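Local coordinates for protein cysteine synthase (Fusobacterium nucleatum subsp. nucleatum strain ATCC 25586, PDB 5XEM) that uses pyridoxal 5'-phosphate to produce hydrogen sulfide, and probably also makes L-cysteine from O-acetyl-L-serine and sulfide, at residues L168-C177 / K288-S296. Residues are numbered along the deposited sequence; the frame is centred on the assembly and turned at random.
Sequences LNNKVDVFIC and KGLKIVVLS
Val293 O and Leu295 CB approach the ring of Phe175 obliquely; Phe175 CD1 also lies 4.2 Å from Val293 CG1. The other flat group, the carboxylate of Asp173, meets the other strand through OD2, which offers its anti lone pair to the backbone N of Lys291, 2.8 Å away. This carboxylate, taking the place of a main-chain acceptor, opens a ladder of parallel strand bonds. Lys291 O then receives two amides: Asp173 N in the carbonyl plane and Val174 N tilted 20° from it. Farther along, Val293 N donates to Val174 O in a nearly straight bond (173° at the hydrogen), Ile176 N to Val293 O, and Leu295 N to Ile176 O over a longer 3.3 Å.

Side chains sort by face. Val174 and Ile292 run side by side, Val174 CB 4.0 Å from Ile292 CG1, while Ile176 CD1 reaches Ile292 CG2. On the other side, Val293 CG2, anti to its own carbonyl carbon, is directed back to Val172 CG1 and to Leu168 CD1, the latter at a tight 3.4 Å. Helix 269-284 covers the face of Val174 and Ile176, helices 151-167 and 183-195 that of Phe175. The aliphatic chain of Lys291 passes Lys171 O, a buried carbonyl without a partner in the model, and carries its NZ to a salt bridge with Glu31. Near the C-terminal end, Cys177 SG rests 3.6 Å from Leu295 CD2, and the cysteine side chain also touches Ser184, a cofactor-binding residue. The pair forms the centre of a six-stranded mixed sheet, and such parallel strands sandwiched between helices, with the cofactor toward their C-terminal ends, are characteristic of fold-type II pyridoxal phosphate enzymes, to which the cysteine synthase family belongs.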
# COMPACT_ATOMS: atom_id res chain seq x y z
N LEU A 168 -5.55 -21.62 5.33
CA LEU A 168 -5.09 -22.91 4.77
C LEU A 168 -5.78 -24.10 5.42
O LEU A 168 -5.34 -25.23 5.24
CB LEU A 168 -3.57 -23.05 4.90
CG LEU A 168 -2.73 -22.25 3.90
CD1 LEU A 168 -1.26 -22.29 4.29
CD2 LEU A 168 -2.90 -22.80 2.49
N ASN A 169 -6.84 -23.84 6.19
CA ASN A 169 -7.66 -24.88 6.83
C ASN A 169 -6.80 -25.88 7.59
O ASN A 169 -6.89 -27.10 7.41
CB ASN A 169 -8.53 -25.57 5.77
CG ASN A 169 -9.61 -26.44 6.38
OD1 ASN A 169 -10.08 -26.19 7.48
ND2 ASN A 169 -10.02 -27.48 5.65
N ASN A 170 -5.94 -25.33 8.44
CA ASN A 170 -5.01 -26.09 9.27
C ASN A 170 -4.05 -27.01 8.55
O ASN A 170 -3.51 -27.92 9.17
CB ASN A 170 -5.78 -26.88 10.33
CG ASN A 170 -6.57 -25.99 11.23
OD1 ASN A 170 -6.10 -24.93 11.64
ND2 ASN A 170 -7.80 -26.39 11.52
N LYS A 171 -3.82 -26.76 7.27
CA LYS A 171 -2.86 -27.53 6.49
C LYS A 171 -1.64 -26.69 6.17
O LYS A 171 -1.55 -26.06 5.11
CB LYS A 171 -3.52 -28.07 5.22
CG LYS A 171 -4.64 -29.06 5.49
CD LYS A 171 -4.15 -30.41 6.04
CE LYS A 171 -3.82 -31.43 4.94
NZ LYS A 171 -2.55 -31.20 4.16
N VAL A 172 -0.70 -26.70 7.10
CA VAL A 172 0.54 -25.96 6.95
C VAL A 172 1.70 -26.83 7.40
O VAL A 172 1.71 -27.32 8.55
CB VAL A 172 0.53 -24.67 7.79
CG1 VAL A 172 1.68 -23.74 7.37
CG2 VAL A 172 -0.81 -23.97 7.64
N ASP A 173 2.64 -27.05 6.50
CA ASP A 173 3.83 -27.89 6.75
C ASP A 173 5.06 -27.12 7.17
O ASP A 173 5.84 -27.61 7.99
CB ASP A 173 4.15 -28.69 5.50
CG ASP A 173 3.02 -29.61 5.13
OD1 ASP A 173 2.63 -30.42 5.99
OD2 ASP A 173 2.50 -29.49 4.00
N VAL A 174 5.24 -25.92 6.62
CA VAL A 174 6.44 -25.14 6.88
C VAL A 174 6.08 -23.62 6.97
O VAL A 174 5.23 -23.16 6.26
CB VAL A 174 7.48 -25.36 5.76
CG1 VAL A 174 8.75 -24.58 6.07
CG2 VAL A 174 7.81 -26.86 5.58
N PHE A 175 6.71 -22.91 7.89
CA PHE A 175 6.55 -21.46 8.03
C PHE A 175 7.95 -20.89 8.05
O PHE A 175 8.80 -21.37 8.80
CB PHE A 175 5.80 -21.14 9.34
CG PHE A 175 5.79 -19.68 9.71
CD1 PHE A 175 5.10 -18.77 8.93
CD2 PHE A 175 6.45 -19.23 10.85
CE1 PHE A 175 5.08 -17.41 9.25
CE2 PHE A 175 6.43 -17.88 11.19
CZ PHE A 175 5.75 -16.97 10.37
N ILE A 176 8.21 -19.87 7.22
CA ILE A 176 9.53 -19.29 7.10
C ILE A 176 9.33 -17.79 7.24
O ILE A 176 8.48 -17.23 6.55
CB ILE A 176 10.24 -19.66 5.77
CG1 ILE A 176 10.55 -21.17 5.77
CG2 ILE A 176 11.52 -18.85 5.59
CD1 ILE A 176 10.98 -21.78 4.46
N CYS A 177 10.11 -17.16 8.13
CA CYS A 177 9.93 -15.76 8.49
C CYS A 177 11.26 -15.05 8.73
O CYS A 177 12.15 -15.60 9.41
CB CYS A 177 9.06 -15.68 9.75
SG CYS A 177 8.48 -14.04 10.19
N LYS A 288 7.63 -32.78 -2.44
CA LYS A 288 7.00 -33.45 -1.31
C LYS A 288 5.59 -32.92 -1.07
O LYS A 288 4.96 -33.30 -0.09
CB LYS A 288 7.82 -33.26 -0.04
CG LYS A 288 9.20 -33.89 -0.07
CD LYS A 288 9.89 -33.66 1.27
CE LYS A 288 11.26 -34.32 1.33
NZ LYS A 288 12.15 -33.84 0.24
N GLY A 289 5.12 -32.05 -1.97
CA GLY A 289 3.81 -31.38 -1.82
C GLY A 289 3.62 -30.57 -0.53
O GLY A 289 2.50 -30.41 -0.06
N LEU A 290 4.71 -30.04 0.03
CA LEU A 290 4.65 -29.29 1.29
C LEU A 290 3.89 -27.98 1.08
O LEU A 290 3.95 -27.38 0.01
CB LEU A 290 6.05 -28.97 1.81
CG LEU A 290 7.01 -30.13 2.04
CD1 LEU A 290 8.42 -29.61 2.29
CD2 LEU A 290 6.53 -31.01 3.18
N LYS A 291 3.16 -27.56 2.09
CA LYS A 291 2.50 -26.25 2.06
C LYS A 291 3.39 -25.35 2.90
O LYS A 291 3.55 -25.56 4.12
CB LYS A 291 1.09 -26.35 2.61
CG LYS A 291 0.14 -27.11 1.69
CD LYS A 291 -1.31 -26.83 2.03
CE LYS A 291 -2.28 -27.74 1.28
NZ LYS A 291 -2.71 -27.20 -0.04
N ILE A 292 4.00 -24.38 2.22
CA ILE A 292 5.04 -23.55 2.82
C ILE A 292 4.49 -22.13 2.87
O ILE A 292 4.07 -21.61 1.84
CB ILE A 292 6.34 -23.56 2.00
CG1 ILE A 292 6.85 -25.00 1.79
CG2 ILE A 292 7.40 -22.68 2.66
CD1 ILE A 292 8.20 -25.08 1.10
N VAL A 293 4.48 -21.53 4.06
CA VAL A 293 4.03 -20.13 4.20
C VAL A 293 5.23 -19.25 4.47
O VAL A 293 6.06 -19.57 5.35
CB VAL A 293 2.99 -19.96 5.32
CG1 VAL A 293 2.63 -18.47 5.49
CG2 VAL A 293 1.73 -20.77 5.02
N VAL A 294 5.33 -18.17 3.69
CA VAL A 294 6.38 -17.17 3.83
C VAL A 294 5.69 -15.87 4.27
O VAL A 294 4.73 -15.44 3.64
CB VAL A 294 7.10 -16.94 2.49
CG1 VAL A 294 7.98 -15.69 2.49
CG2 VAL A 294 7.92 -18.19 2.15
N LEU A 295 6.16 -15.28 5.35
CA LEU A 295 5.65 -13.99 5.76
C LEU A 295 6.40 -12.93 4.98
O LEU A 295 7.60 -12.86 5.06
CB LEU A 295 5.84 -13.78 7.26
CG LEU A 295 5.03 -12.60 7.82
CD1 LEU A 295 3.57 -13.01 8.02
CD2 LEU A 295 5.62 -12.08 9.10
N SER A 296 5.66 -12.13 4.21
CA SER A 296 6.17 -10.91 3.57
C SER A 296 5.93 -9.75 4.52
O SER A 296 4.77 -9.30 4.68
CB SER A 296 5.46 -10.62 2.25
OG SER A 296 5.79 -9.31 1.76